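Local coordinates for lipid binding protein (PDB 5H0Q) that binds lipids and probably recognises membrane domains that contain both sphingomyelin and cholesterol, at residues G58-V63 with E191-V196; G83-H88 with F102-S107; G109-S114 with N134-S139. All coordinates share one frame; numbering follows the deposited sequence.

Contact 1: G58-V63 with E191-V196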
ATOM      1  N   GLY A  58      18.410  -1.395 -11.600  1.00 30.40           N
ATOM      2  CA  GLY A  58      18.923  -1.260 -10.254  1.00 27.66           C
ATOM      3  C   GLY A  58      18.132  -2.168  -9.340  1.00 29.83           C
ATOM      4  O   GLY A  58      17.866  -3.312  -9.715  1.00 28.65           O
ATOM      5  N   VAL A  59      17.765  -1.710  -8.140  1.00 25.93           N
ATOM      6  CA  VAL A  59      16.824  -2.426  -7.293  1.00 24.10           C
ATOM      7  C   VAL A  59      15.824  -1.399  -6.810  1.00 22.17           C
ATOM      8  O   VAL A  59      16.223  -0.350  -6.287  1.00 25.41           O
ATOM      9  CB  VAL A  59      17.498  -3.108  -6.089  1.00 23.06           C
ATOM     10  CG1 VAL A  59      16.451  -3.765  -5.205  1.00 24.77           C
ATOM     11  CG2 VAL A  59      18.488  -4.141  -6.550  1.00 25.20           C
ATOM     12  N   CYS A  60      14.544  -1.672  -7.021  1.00 25.00           N
ATOM     13  CA  CYS A  60      13.508  -0.776  -6.536  1.00 25.15           C
ATOM     14  C   CYS A  60      12.199  -1.526  -6.398  1.00 23.89           C
ATOM     15  O   CYS A  60      12.062  -2.682  -6.803  1.00 26.09           O
ATOM     16  CB  CYS A  60      13.309   0.399  -7.478  1.00 25.31           C
ATOM     17  SG  CYS A  60      12.559  -0.074  -9.086  1.00 26.31           S
ATOM     18  N   VAL A  61      11.216  -0.822  -5.857  1.00 21.36           N
ATOM     19  CA  VAL A  61       9.845  -1.290  -5.863  1.00 21.22           C
ATOM     20  C   VAL A  61       8.993  -0.172  -6.427  1.00 22.77           C
ATOM     21  O   VAL A  61       9.211   1.004  -6.123  1.00 20.83           O
ATOM     22  CB  VAL A  61       9.336  -1.714  -4.463  1.00 21.66           C
ATOM     23  CG1 VAL A  61      10.042  -2.979  -4.010  1.00 23.16           C
ATOM     24  CG2 VAL A  61       9.507  -0.575  -3.420  1.00 20.76           C
ATOM     25  N   LEU A  62       8.030  -0.548  -7.239  1.00 23.35           N
ATOM     26  CA  LEU A  62       7.085   0.372  -7.863  1.00 20.61           C
ATOM     27  C   LEU A  62       5.745   0.051  -7.200  1.00 20.29           C
ATOM     28  O   LEU A  62       5.101  -0.940  -7.546  1.00 24.03           O
ATOM     29  CB  LEU A  62       6.998   0.195  -9.375  1.00 23.32           C
ATOM     30  CG  LEU A  62       8.165   0.500 -10.316  1.00 30.97           C
ATOM     31  CD1 LEU A  62       8.991   1.676  -9.861  1.00 24.52           C
ATOM     32  CD2 LEU A  62       9.033  -0.731 -10.474  1.00 30.57           C
ATOM     33  N   VAL A  63       5.351   0.854  -6.217  1.00 22.90           N
ATOM     34  CA  VAL A  63       4.275   0.493  -5.297  1.00 20.35           C
ATOM     35  C   VAL A  63       2.991   1.172  -5.714  1.00 19.91           C
ATOM     36  O   VAL A  63       2.962   2.396  -5.874  1.00 23.24           O
ATOM     37  CB  VAL A  63       4.603   0.887  -3.851  1.00 20.44           C
ATOM     38  CG1 VAL A  63       3.440   0.492  -2.943  1.00 21.08           C
ATOM     39  CG2 VAL A  63       5.883   0.230  -3.393  1.00 20.16           C
ATOM     40  N   GLU A 191      11.608  -9.786  -8.623  1.00 31.31           N
ATOM     41  CA  GLU A 191      12.610  -9.279  -9.555  1.00 33.55           C
ATOM     42  C   GLU A 191      13.232  -8.021  -8.964  1.00 36.40           C
ATOM     43  O   GLU A 191      12.716  -7.432  -8.002  1.00 30.08           O
ATOM     44  CB  GLU A 191      11.999  -9.005 -10.931  1.00 50.42           C
ATOM     45  CG  GLU A 191      10.839  -8.031 -10.938  1.00 56.91           C
ATOM     46  CD  GLU A 191      10.328  -7.735 -12.339  1.00 80.08           C
ATOM     47  OE1 GLU A 191      11.157  -7.622 -13.268  1.00 84.01           O
ATOM     48  OE2 GLU A 191       9.097  -7.616 -12.516  1.00 79.58           O
ATOM     49  N   THR A 192      14.359  -7.611  -9.562  1.00 30.62           N
ATOM     50  CA  THR A 192      15.112  -6.484  -9.023  1.00 29.14           C
ATOM     51  C   THR A 192      14.314  -5.190  -9.075  1.00 28.06           C
ATOM     52  O   THR A 192      14.435  -4.352  -8.171  1.00 27.29           O
ATOM     53  CB  THR A 192      16.448  -6.306  -9.757  1.00 30.32           C
ATOM     54  OG1 THR A 192      16.244  -6.125 -11.166  1.00 30.81           O
ATOM     55  CG2 THR A 192      17.340  -7.510  -9.527  1.00 31.59           C
ATOM     56  N   THR A 193      13.530  -4.979 -10.135  1.00 26.17           N
ATOM     57  CA  THR A 193      12.665  -3.802 -10.221  1.00 26.51           C
ATOM     58  C   THR A 193      11.227  -4.320 -10.216  1.00 35.04           C
ATOM     59  O   THR A 193      10.653  -4.623 -11.263  1.00 34.90           O
ATOM     60  CB  THR A 193      12.993  -2.935 -11.455  1.00 37.20           C
ATOM     61  OG1 THR A 193      13.118  -3.750 -12.617  1.00 36.49           O
ATOM     62  CG2 THR A 193      14.297  -2.257 -11.255  1.00 29.29           C
ATOM     63  N   ALA A 194      10.648  -4.429  -9.021  1.00 26.75           N
ATOM     64  CA  ALA A 194       9.438  -5.218  -8.806  1.00 30.39           C
ATOM     65  C   ALA A 194       8.208  -4.336  -8.647  1.00 28.13           C
ATOM     66  O   ALA A 194       8.246  -3.319  -7.949  1.00 24.03           O
ATOM     67  CB  ALA A 194       9.581  -6.098  -7.565  1.00 31.66           C
ATOM     68  N   TYR A 195       7.116  -4.742  -9.290  1.00 28.37           N
ATOM     69  CA  TYR A 195       5.822  -4.132  -9.018  1.00 27.57           C
ATOM     70  C   TYR A 195       5.322  -4.659  -7.690  1.00 23.97           C
ATOM     71  O   TYR A 195       5.363  -5.871  -7.424  1.00 25.24           O
ATOM     72  CB  TYR A 195       4.808  -4.461 -10.109  1.00 25.28           C
ATOM     73  CG  TYR A 195       4.917  -3.636 -11.377  1.00 30.25           C
ATOM     74  CD1 TYR A 195       3.776  -3.272 -12.079  1.00 52.73           C
ATOM     75  CD2 TYR A 195       6.135  -3.228 -11.854  1.00 38.08           C
ATOM     76  CE1 TYR A 195       3.856  -2.533 -13.241  1.00 68.33           C
ATOM     77  CE2 TYR A 195       6.229  -2.495 -13.032  1.00 36.32           C
ATOM     78  CZ  TYR A 195       5.087  -2.141 -13.708  1.00 54.47           C
ATOM     79  OH  TYR A 195       5.171  -1.405 -14.872  1.00 54.41           O
ATOM     80  N   VAL A 196       4.808  -3.752  -6.866  1.00 21.10           N
ATOM     81  CA  VAL A 196       4.218  -4.106  -5.580  1.00 21.36           C
ATOM     82  C   VAL A 196       2.816  -3.529  -5.564  1.00 22.93           C
ATOM     83  O   VAL A 196       2.610  -2.402  -6.025  1.00 22.10           O
ATOM     84  CB  VAL A 196       5.060  -3.552  -4.418  1.00 21.91           C
ATOM     85  CG1 VAL A 196       4.358  -3.781  -3.077  1.00 21.32           C
ATOM     86  CG2 VAL A 196       6.403  -4.190  -4.419  1.00 25.65           C
TER
HETATM   87  O   HOH W   1      17.034  -4.128 -12.780  1.00 43.90           O
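Cys60 to Val63 pair one to one with Thr193 to Val196 as parallel strands, whose short axes come within 4.6 Å and diverge by 26°. Cys60 N donates to Thr192 O (2.9 Å) and Leu62 N to Ala194 O, while Cys60 O and Leu62 O receive Ala194 N and Val196 N. Cys60 and Leu62 thus turn both backbone groups to this neighbour, whereas Val61 and Val63 bond to strand 99-105 along the other edge, and Val59 to Lys106 just beyond it. The pair belongs to one sheet of a beta sandwich, consistent with an actinoporin-like fold: Val61 and Ala194 face strand 126-134 of the second sheet, while Cys60, Thr193 and Tyr195 meet helix 41-55. On the inner face Val196 serves two valines, its CG2 reaching diagonally to Val61 CB at 3.8 Å and its CB lying beside Val63 CG2 at 4.0 Å, the two side chains pointing the same way. On the helix face a chi1 of 69° swings the Cys60 thiol between its own N and carbonyl carbon, where SG meets Thr193 CG2 at 3.5 Å. Leu62 CD2 passes obliquely by Tyr195 CD2 at 4.1 Å. At the loop end, water 1 joins Gly58 N to Thr192 OG1, 2.7 Å from the hydroxyl.

Contact 2: G83-H88 with F102-S107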
ATOM      1  N   GLY A  83      17.859   2.118   1.346  1.00 31.76           N
ATOM      2  CA  GLY A  83      17.452   2.889   0.191  1.00 27.23           C
ATOM      3  C   GLY A  83      16.704   4.149   0.582  1.00 28.80           C
ATOM      4  O   GLY A  83      16.853   4.675   1.687  1.00 26.37           O
ATOM      5  N   HIS A  84      15.882   4.634  -0.344  1.00 24.03           N
ATOM      6  CA  HIS A  84      15.221   5.910  -0.154  1.00 22.71           C
ATOM      7  C   HIS A  84      14.015   5.987  -1.068  1.00 24.36           C
ATOM      8  O   HIS A  84      13.919   5.275  -2.075  1.00 25.29           O
ATOM      9  CB  HIS A  84      16.177   7.090  -0.379  1.00 34.26           C
ATOM     10  CG  HIS A  84      16.662   7.236  -1.785  1.00 68.95           C
ATOM     11  ND1 HIS A  84      17.652   6.442  -2.319  1.00 86.41           N
ATOM     12  CD2 HIS A  84      16.316   8.112  -2.757  1.00 80.29           C
ATOM     13  CE1 HIS A  84      17.884   6.809  -3.566  1.00 95.44           C
ATOM     14  NE2 HIS A  84      17.086   7.821  -3.857  1.00 89.47           N
ATOM     15  N   PHE A  85      13.092   6.857  -0.693  1.00 25.38           N
ATOM     16  CA  PHE A  85      11.925   7.150  -1.506  1.00 24.71           C
ATOM     17  C   PHE A  85      12.304   8.012  -2.704  1.00 27.74           C
ATOM     18  O   PHE A  85      13.331   8.692  -2.719  1.00 37.91           O
ATOM     19  CB  PHE A  85      10.862   7.865  -0.663  1.00 30.77           C
ATOM     20  CG  PHE A  85      10.175   6.963   0.325  1.00 23.02           C
ATOM     21  CD1 PHE A  85       9.056   6.248  -0.050  1.00 23.76           C
ATOM     22  CD2 PHE A  85      10.679   6.786   1.610  1.00 24.82           C
ATOM     23  CE1 PHE A  85       8.424   5.396   0.837  1.00 25.22           C
ATOM     24  CE2 PHE A  85      10.052   5.924   2.512  1.00 22.24           C
ATOM     25  CZ  PHE A  85       8.919   5.241   2.126  1.00 24.12           C
ATOM     26  N   GLY A  86      11.458   7.965  -3.717  1.00 34.93           N
ATOM     27  CA  GLY A  86      11.602   8.851  -4.847  1.00 29.29           C
ATOM     28  C   GLY A  86      11.448  10.305  -4.442  1.00 57.18           C
ATOM     29  O   GLY A  86      11.030  10.646  -3.335  1.00 49.72           O
ATOM     30  N   ALA A  87      11.781  11.183  -5.391  1.00 67.98           N
ATOM     31  CA  ALA A  87      11.785  12.618  -5.122  1.00 70.28           C
ATOM     32  C   ALA A  87      10.379  13.148  -4.866  1.00 78.14           C
ATOM     33  O   ALA A  87      10.186  14.022  -4.012  1.00 77.11           O
ATOM     34  CB  ALA A  87      12.431  13.361  -6.291  1.00 70.20           C
ATOM     35  N   HIS A  88       9.387  12.648  -5.596  1.00 88.95           N
ATOM     36  CA  HIS A  88       8.035  13.172  -5.463  1.00107.59           C
ATOM     37  C   HIS A  88       7.466  12.842  -4.091  1.00113.61           C
ATOM     38  O   HIS A  88       7.608  11.722  -3.591  1.00116.73           O
ATOM     39  CB  HIS A  88       7.131  12.614  -6.561  1.00116.20           C
ATOM     40  CG  HIS A  88       7.157  13.415  -7.828  1.00121.45           C
ATOM     41  ND1 HIS A  88       8.328  13.860  -8.407  1.00119.41           N
ATOM     42  CD2 HIS A  88       6.154  13.856  -8.625  1.00119.50           C
ATOM     43  CE1 HIS A  88       8.045  14.537  -9.505  1.00116.62           C
ATOM     44  NE2 HIS A  88       6.733  14.550  -9.660  1.00114.93           N
ATOM     45  N   PHE A 102       4.031   5.157  -5.799  1.00 20.12           N
ATOM     46  CA  PHE A 102       5.323   5.756  -5.527  1.00 22.99           C
ATOM     47  C   PHE A 102       6.414   4.734  -5.797  1.00 20.95           C
ATOM     48  O   PHE A 102       6.155   3.535  -5.921  1.00 23.11           O
ATOM     49  CB  PHE A 102       5.404   6.272  -4.080  1.00 20.97           C
ATOM     50  CG  PHE A 102       5.282   5.191  -3.021  1.00 21.71           C
ATOM     51  CD1 PHE A 102       6.399   4.510  -2.572  1.00 18.71           C
ATOM     52  CD2 PHE A 102       4.059   4.882  -2.462  1.00 23.38           C
ATOM     53  CE1 PHE A 102       6.292   3.516  -1.607  1.00 21.82           C
ATOM     54  CE2 PHE A 102       3.947   3.911  -1.482  1.00 18.18           C
ATOM     55  CZ  PHE A 102       5.070   3.226  -1.060  1.00 21.65           C
ATOM     56  N   ILE A 103       7.643   5.232  -5.895  1.00 22.00           N
ATOM     57  CA  ILE A 103       8.807   4.383  -6.041  1.00 23.92           C
ATOM     58  C   ILE A 103       9.637   4.454  -4.768  1.00 22.92           C
ATOM     59  O   ILE A 103       9.713   5.482  -4.096  1.00 22.29           O
ATOM     60  CB  ILE A 103       9.631   4.778  -7.294  1.00 23.26           C
ATOM     61  CG1 ILE A 103      10.778   3.792  -7.520  1.00 23.12           C
ATOM     62  CG2 ILE A 103      10.187   6.177  -7.183  1.00 23.88           C
ATOM     63  CD1 ILE A 103      11.523   3.989  -8.826  1.00 23.55           C
ATOM     64  N   HIS A 104      10.273   3.345  -4.453  1.00 19.32           N
ATOM     65  CA  HIS A 104      11.324   3.305  -3.447  1.00 20.73           C
ATOM     66  C   HIS A 104      12.487   2.551  -4.060  1.00 22.20           C
ATOM     67  O   HIS A 104      12.280   1.490  -4.651  1.00 22.85           O
ATOM     68  CB  HIS A 104      10.829   2.616  -2.167  1.00 21.13           C
ATOM     69  CG  HIS A 104      11.717   2.840  -0.993  1.00 20.33           C
ATOM     70  ND1 HIS A 104      12.778   2.015  -0.691  1.00 22.76           N
ATOM     71  CD2 HIS A 104      11.702   3.799  -0.030  1.00 21.29           C
ATOM     72  CE1 HIS A 104      13.366   2.443   0.415  1.00 25.19           C
ATOM     73  NE2 HIS A 104      12.739   3.529   0.829  1.00 22.50           N
ATOM     74  N   THR A 105      13.691   3.092  -3.943  1.00 22.85           N
ATOM     75  CA  THR A 105      14.844   2.517  -4.621  1.00 24.47           C
ATOM     76  C   THR A 105      15.978   2.285  -3.645  1.00 29.46           C
ATOM     77  O   THR A 105      16.021   2.860  -2.561  1.00 24.55           O
ATOM     78  CB  THR A 105      15.380   3.422  -5.744  1.00 27.07           C
ATOM     79  OG1 THR A 105      16.109   4.526  -5.188  1.00 28.49           O
ATOM     80  CG2 THR A 105      14.265   3.948  -6.589  1.00 26.72           C
ATOM     81  N   LYS A 106      16.920   1.449  -4.066  1.00 20.19           N
ATOM     82  CA  LYS A 106      18.152   1.295  -3.322  1.00 22.81           C
ATOM     83  C   LYS A 106      18.905   2.621  -3.329  1.00 22.86           C
ATOM     84  O   LYS A 106      18.599   3.543  -4.096  1.00 25.34           O
ATOM     85  CB  LYS A 106      19.007   0.189  -3.921  1.00 26.70           C
ATOM     86  CG  LYS A 106      19.618   0.571  -5.280  1.00 24.58           C
ATOM     87  CD  LYS A 106      20.495  -0.558  -5.820  1.00 26.81           C
ATOM     88  CE  LYS A 106      21.336  -0.106  -7.006  1.00 29.89           C
ATOM     89  NZ  LYS A 106      22.332   0.890  -6.589  1.00 28.67           N
ATOM     90  N   SER A 107      19.928   2.684  -2.492  1.00 23.49           N
ATOM     91  CA  SER A 107      20.770   3.866  -2.463  1.00 25.55           C
ATOM     92  C   SER A 107      21.602   3.925  -3.736  1.00 34.44           C
ATOM     93  O   SER A 107      22.063   2.904  -4.237  1.00 26.32           O
ATOM     94  CB  SER A 107      21.679   3.836  -1.247  1.00 33.08           C
ATOM     95  OG  SER A 107      20.913   3.835  -0.048  1.00 34.93           O
TER
HETATM   96  O   HOH W   2      21.032   1.649   2.047  1.00 28.90           O
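The imidazole of His104 lies against the backbone of the paired strand: His84 O sits 3.3 Å above one ring face, over its centre, and the CD2 edge turns to Phe85. There His104 CD2 stands 3.4 Å above the plane of the Phe85 ring, almost centred, with the two planes at 84°, a T-shaped pair. Phe102 meets the rim of the same phenyl, CE1 to CE1 of Phe85 at 3.7 Å, completing an aromatic cluster on the inner face of a mixed sheet of the beta sandwich, where the short strand 84-85 runs antiparallel to strand 99-105. Trp132 and Ile118, from the second sheet, close on this cluster, Trp132 edge-to-face with His104. A chi1 of -165° carries the imidazole in among these groups, and its rotation is probably fixed by hydroxyls at both nitrogens, Ser114 OG at ND1 and Ser80 OG at NE2. The backbone holds the strands together through His84 and Thr105, a hydrogen-bonded pair in which His84 N reaches Thr105 O at 2.8 Å; Gly86 N adds a longer bond to Ile103 O, from above its carbonyl plane. On the opposite face of the sheet, the His84 ring lies across Thr105, whose OG1 is over one ring face, 3.3 Å from His84 CE1. That hydroxyl is already committed: Thr105 OG1 gives its proton to Lys106 O at 2.9 Å.

Contact 3: G109-S114 with N134-S139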
ATOM      1  N   GLY A 109      24.268   3.871  -6.349  1.00 26.89           N
ATOM      2  CA  GLY A 109      25.591   3.291  -6.418  1.00 26.39           C
ATOM      3  C   GLY A 109      25.840   2.125  -5.504  1.00 25.03           C
ATOM      4  O   GLY A 109      26.916   1.537  -5.570  1.00 26.72           O
ATOM      5  N   ALA A 110      24.895   1.783  -4.629  1.00 25.28           N
ATOM      6  CA  ALA A 110      25.167   0.826  -3.582  1.00 29.05           C
ATOM      7  C   ALA A 110      24.771  -0.578  -3.997  1.00 26.45           C
ATOM      8  O   ALA A 110      23.729  -0.794  -4.617  1.00 27.98           O
ATOM      9  CB  ALA A 110      24.410   1.211  -2.302  1.00 38.13           C
ATOM     10  N   ALA A 111      25.576  -1.534  -3.565  1.00 28.22           N
ATOM     11  CA  ALA A 111      25.268  -2.958  -3.679  1.00 29.47           C
ATOM     12  C   ALA A 111      24.385  -3.404  -2.507  1.00 30.07           C
ATOM     13  O   ALA A 111      24.704  -4.315  -1.745  1.00 35.47           O
ATOM     14  CB  ALA A 111      26.564  -3.748  -3.738  1.00 33.76           C
ATOM     15  N   VAL A 112      23.249  -2.736  -2.403  1.00 28.97           N
ATOM     16  CA  VAL A 112      22.274  -2.937  -1.343  1.00 28.35           C
ATOM     17  C   VAL A 112      20.911  -2.802  -1.997  1.00 28.12           C
ATOM     18  O   VAL A 112      20.772  -2.183  -3.053  1.00 28.27           O
ATOM     19  CB  VAL A 112      22.465  -1.911  -0.214  1.00 32.12           C
ATOM     20  CG1 VAL A 112      21.422  -2.089   0.875  1.00 32.63           C
ATOM     21  CG2 VAL A 112      23.876  -2.018   0.355  1.00 31.71           C
ATOM     22  N   GLY A 113      19.891  -3.399  -1.374  1.00 29.64           N
ATOM     23  CA  GLY A 113      18.552  -3.408  -1.935  1.00 27.58           C
ATOM     24  C   GLY A 113      17.657  -2.301  -1.423  1.00 24.19           C
ATOM     25  O   GLY A 113      18.113  -1.282  -0.899  1.00 28.72           O
ATOM     26  N   SER A 114      16.354  -2.504  -1.613  1.00 23.27           N
ATOM     27  CA  SER A 114      15.319  -1.545  -1.237  1.00 25.55           C
ATOM     28  C   SER A 114      14.477  -2.183  -0.141  1.00 27.30           C
ATOM     29  O   SER A 114      13.941  -3.282  -0.333  1.00 24.88           O
ATOM     30  CB  SER A 114      14.449  -1.193  -2.439  1.00 25.99           C
ATOM     31  OG  SER A 114      13.202  -0.684  -2.037  1.00 25.45           O
ATOM     32  N   ASN A 134      13.340  -5.826  -0.959  1.00 25.85           N
ATOM     33  CA  ASN A 134      13.743  -6.321  -2.270  1.00 30.23           C
ATOM     34  C   ASN A 134      15.264  -6.375  -2.286  1.00 27.36           C
ATOM     35  O   ASN A 134      15.915  -5.317  -2.358  1.00 27.52           O
ATOM     36  CB  ASN A 134      13.205  -5.421  -3.383  1.00 24.21           C
ATOM     37  CG  ASN A 134      13.180  -6.131  -4.718  1.00 24.85           C
ATOM     38  OD1 ASN A 134      13.338  -7.354  -4.760  1.00 28.70           O
ATOM     39  ND2 ASN A 134      12.927  -5.387  -5.800  1.00 25.63           N
ATOM     40  N   PRO A 135      15.871  -7.552  -2.199  1.00 30.30           N
ATOM     41  CA  PRO A 135      17.305  -7.634  -1.908  1.00 30.17           C
ATOM     42  C   PRO A 135      18.185  -7.471  -3.136  1.00 29.90           C
ATOM     43  O   PRO A 135      17.806  -7.812  -4.256  1.00 32.42           O
ATOM     44  CB  PRO A 135      17.457  -9.049  -1.343  1.00 39.02           C
ATOM     45  CG  PRO A 135      16.420  -9.822  -2.048  1.00 32.07           C
ATOM     46  CD  PRO A 135      15.243  -8.881  -2.215  1.00 29.86           C
ATOM     47  N   TRP A 136      19.394  -6.968  -2.891  1.00 33.48           N
ATOM     48  CA  TRP A 136      20.389  -6.880  -3.951  1.00 32.20           C
ATOM     49  C   TRP A 136      20.923  -8.254  -4.307  1.00 33.09           C
ATOM     50  O   TRP A 136      21.188  -8.537  -5.484  1.00 38.05           O
ATOM     51  CB  TRP A 136      21.516  -5.949  -3.517  1.00 31.34           C
ATOM     52  CG  TRP A 136      22.407  -5.480  -4.642  1.00 41.63           C
ATOM     53  CD1 TRP A 136      22.188  -4.423  -5.487  1.00 35.36           C
ATOM     54  CD2 TRP A 136      23.654  -6.044  -5.021  1.00 47.86           C
ATOM     55  NE1 TRP A 136      23.227  -4.301  -6.370  1.00 45.98           N
ATOM     56  CE2 TRP A 136      24.143  -5.289  -6.105  1.00 38.65           C
ATOM     57  CE3 TRP A 136      24.405  -7.122  -4.552  1.00 43.97           C
ATOM     58  CZ2 TRP A 136      25.343  -5.575  -6.725  1.00 47.63           C
ATOM     59  CZ3 TRP A 136      25.607  -7.406  -5.170  1.00 53.95           C
ATOM     60  CH2 TRP A 136      26.063  -6.637  -6.247  1.00 55.29           C
ATOM     61  N   ASN A 137      21.079  -9.135  -3.312  1.00 37.66           N
ATOM     62  CA  ASN A 137      21.612 -10.473  -3.543  1.00 43.01           C
ATOM     63  C   ASN A 137      20.468 -11.390  -3.961  1.00 44.67           C
ATOM     64  O   ASN A 137      19.605 -11.736  -3.141  1.00 37.36           O
ATOM     65  CB  ASN A 137      22.312 -10.987  -2.288  1.00 45.24           C
ATOM     66  CG  ASN A 137      22.872 -12.374  -2.458  1.00 51.68           C
ATOM     67  OD1 ASN A 137      22.418 -13.148  -3.298  1.00 48.28           O
ATOM     68  ND2 ASN A 137      23.857 -12.708  -1.639  1.00 56.14           N
ATOM     69  N   ARG A 138      20.456 -11.795  -5.226  1.00 43.85           N
ATOM     70  CA  ARG A 138      19.298 -12.499  -5.751  1.00 38.75           C
ATOM     71  C   ARG A 138      19.347 -13.995  -5.492  1.00 51.87           C
ATOM     72  O   ARG A 138      18.534 -14.741  -6.052  1.00 41.09           O
ATOM     73  CB  ARG A 138      19.130 -12.195  -7.238  1.00 38.90           C
ATOM     74  CG  ARG A 138      18.988 -10.697  -7.530  1.00 36.43           C
ATOM     75  CD  ARG A 138      17.928  -9.997  -6.645  1.00 35.26           C
ATOM     76  NE  ARG A 138      16.579 -10.501  -6.876  1.00 36.18           N
ATOM     77  CZ  ARG A 138      15.470  -9.902  -6.435  1.00 33.23           C
ATOM     78  NH1 ARG A 138      15.535  -8.775  -5.743  1.00 30.67           N
ATOM     79  NH2 ARG A 138      14.286 -10.406  -6.712  1.00 31.34           N
ATOM     80  N   SER A 139      20.231 -14.455  -4.608  1.00 42.03           N
ATOM     81  CA  SER A 139      19.993 -15.743  -3.973  1.00 44.56           C
ATOM     82  C   SER A 139      18.718 -15.716  -3.136  1.00 43.77           C
ATOM     83  O   SER A 139      18.158 -16.776  -2.822  1.00 49.38           O
ATOM     84  CB  SER A 139      21.194 -16.130  -3.109  1.00 52.46           C
ATOM     85  OG  SER A 139      22.334 -16.394  -3.914  1.00 63.10           O
TER
HETATM   86  O   HOH W   3      19.769  -5.971   0.412  1.00 18.21           O
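The indole of Trp136 lies flat against main chain rather than against a large side chain. Ala111 CA stands over the five-membered ring, 3.5 Å from its centroid and only 10° off the normal, a CH-pi contact, while Ala111 CB continues across the six-membered ring to Trp136 CZ2 at 3.7 Å. The peptide at Val112 N shares the same face of the ring system. Ala111 is the centre of an inverse gamma turn, closed by a weak bond from Val112 N to Ala110 O, and this tight bend presents the backbone to the indole. CG lies anti to the backbone N of Trp136 (chi1 -164°), which lays the indole along the turn, and Trp136 CB packs on Val112 C.

One loop leads into strand 114-121 and the other leaves its neighbour 126-134, in the five-stranded sheet of the beta sandwich. At their base Ser114 and Asn134 form an antiparallel hydrogen-bonded pair, Ser114 N to Asn134 O at 2.9 Å and Asn134 N to Ser114 O at 2.7 Å. Beyond it water 3 accepts from Gly113 N and, weakly, from Trp136 N.

The Asn134 amide is gripped at both ends. Its OD1 takes Arg138 NH1 at 2.8 Å, in the guanidinium plane, and Ser142 OG; its ND2 donates to Cys60 O and Glu191 O. Arg138 NH1 also bonds Pro135 O on a lone pair, at 2.9 Å, pinning the loop to its own start. Val112 O, by contrast, is buried without a partner. The junction is therefore polar and bond-rich at its base, but relies on dispersion and CH-pi attraction where the tryptophan meets the turn.

Overall arrangement
All three contacts gather at one end of a beta sandwich, on the same side of the chain's centre. Contact 1 joins strands 60-68 and 193-201, spanning most of the chain, and the other two fall within that span, contact 2 closing before contact 3 opens. Contacts 1 and 2 lie in the same sheet with centres about 10 Å apart, because strand 60-68 adjoins strand 99-105. Contact 3 belongs to the second sheet, its centre about 11 Å from that of contact 1 and 14 Å from that of contact 2. Asn134 and Ser114 bridge the sheets, binding Cys60 and Glu191 in contact 1 and His104 in contact 2, so polar bonds tie the sandwich together at this end.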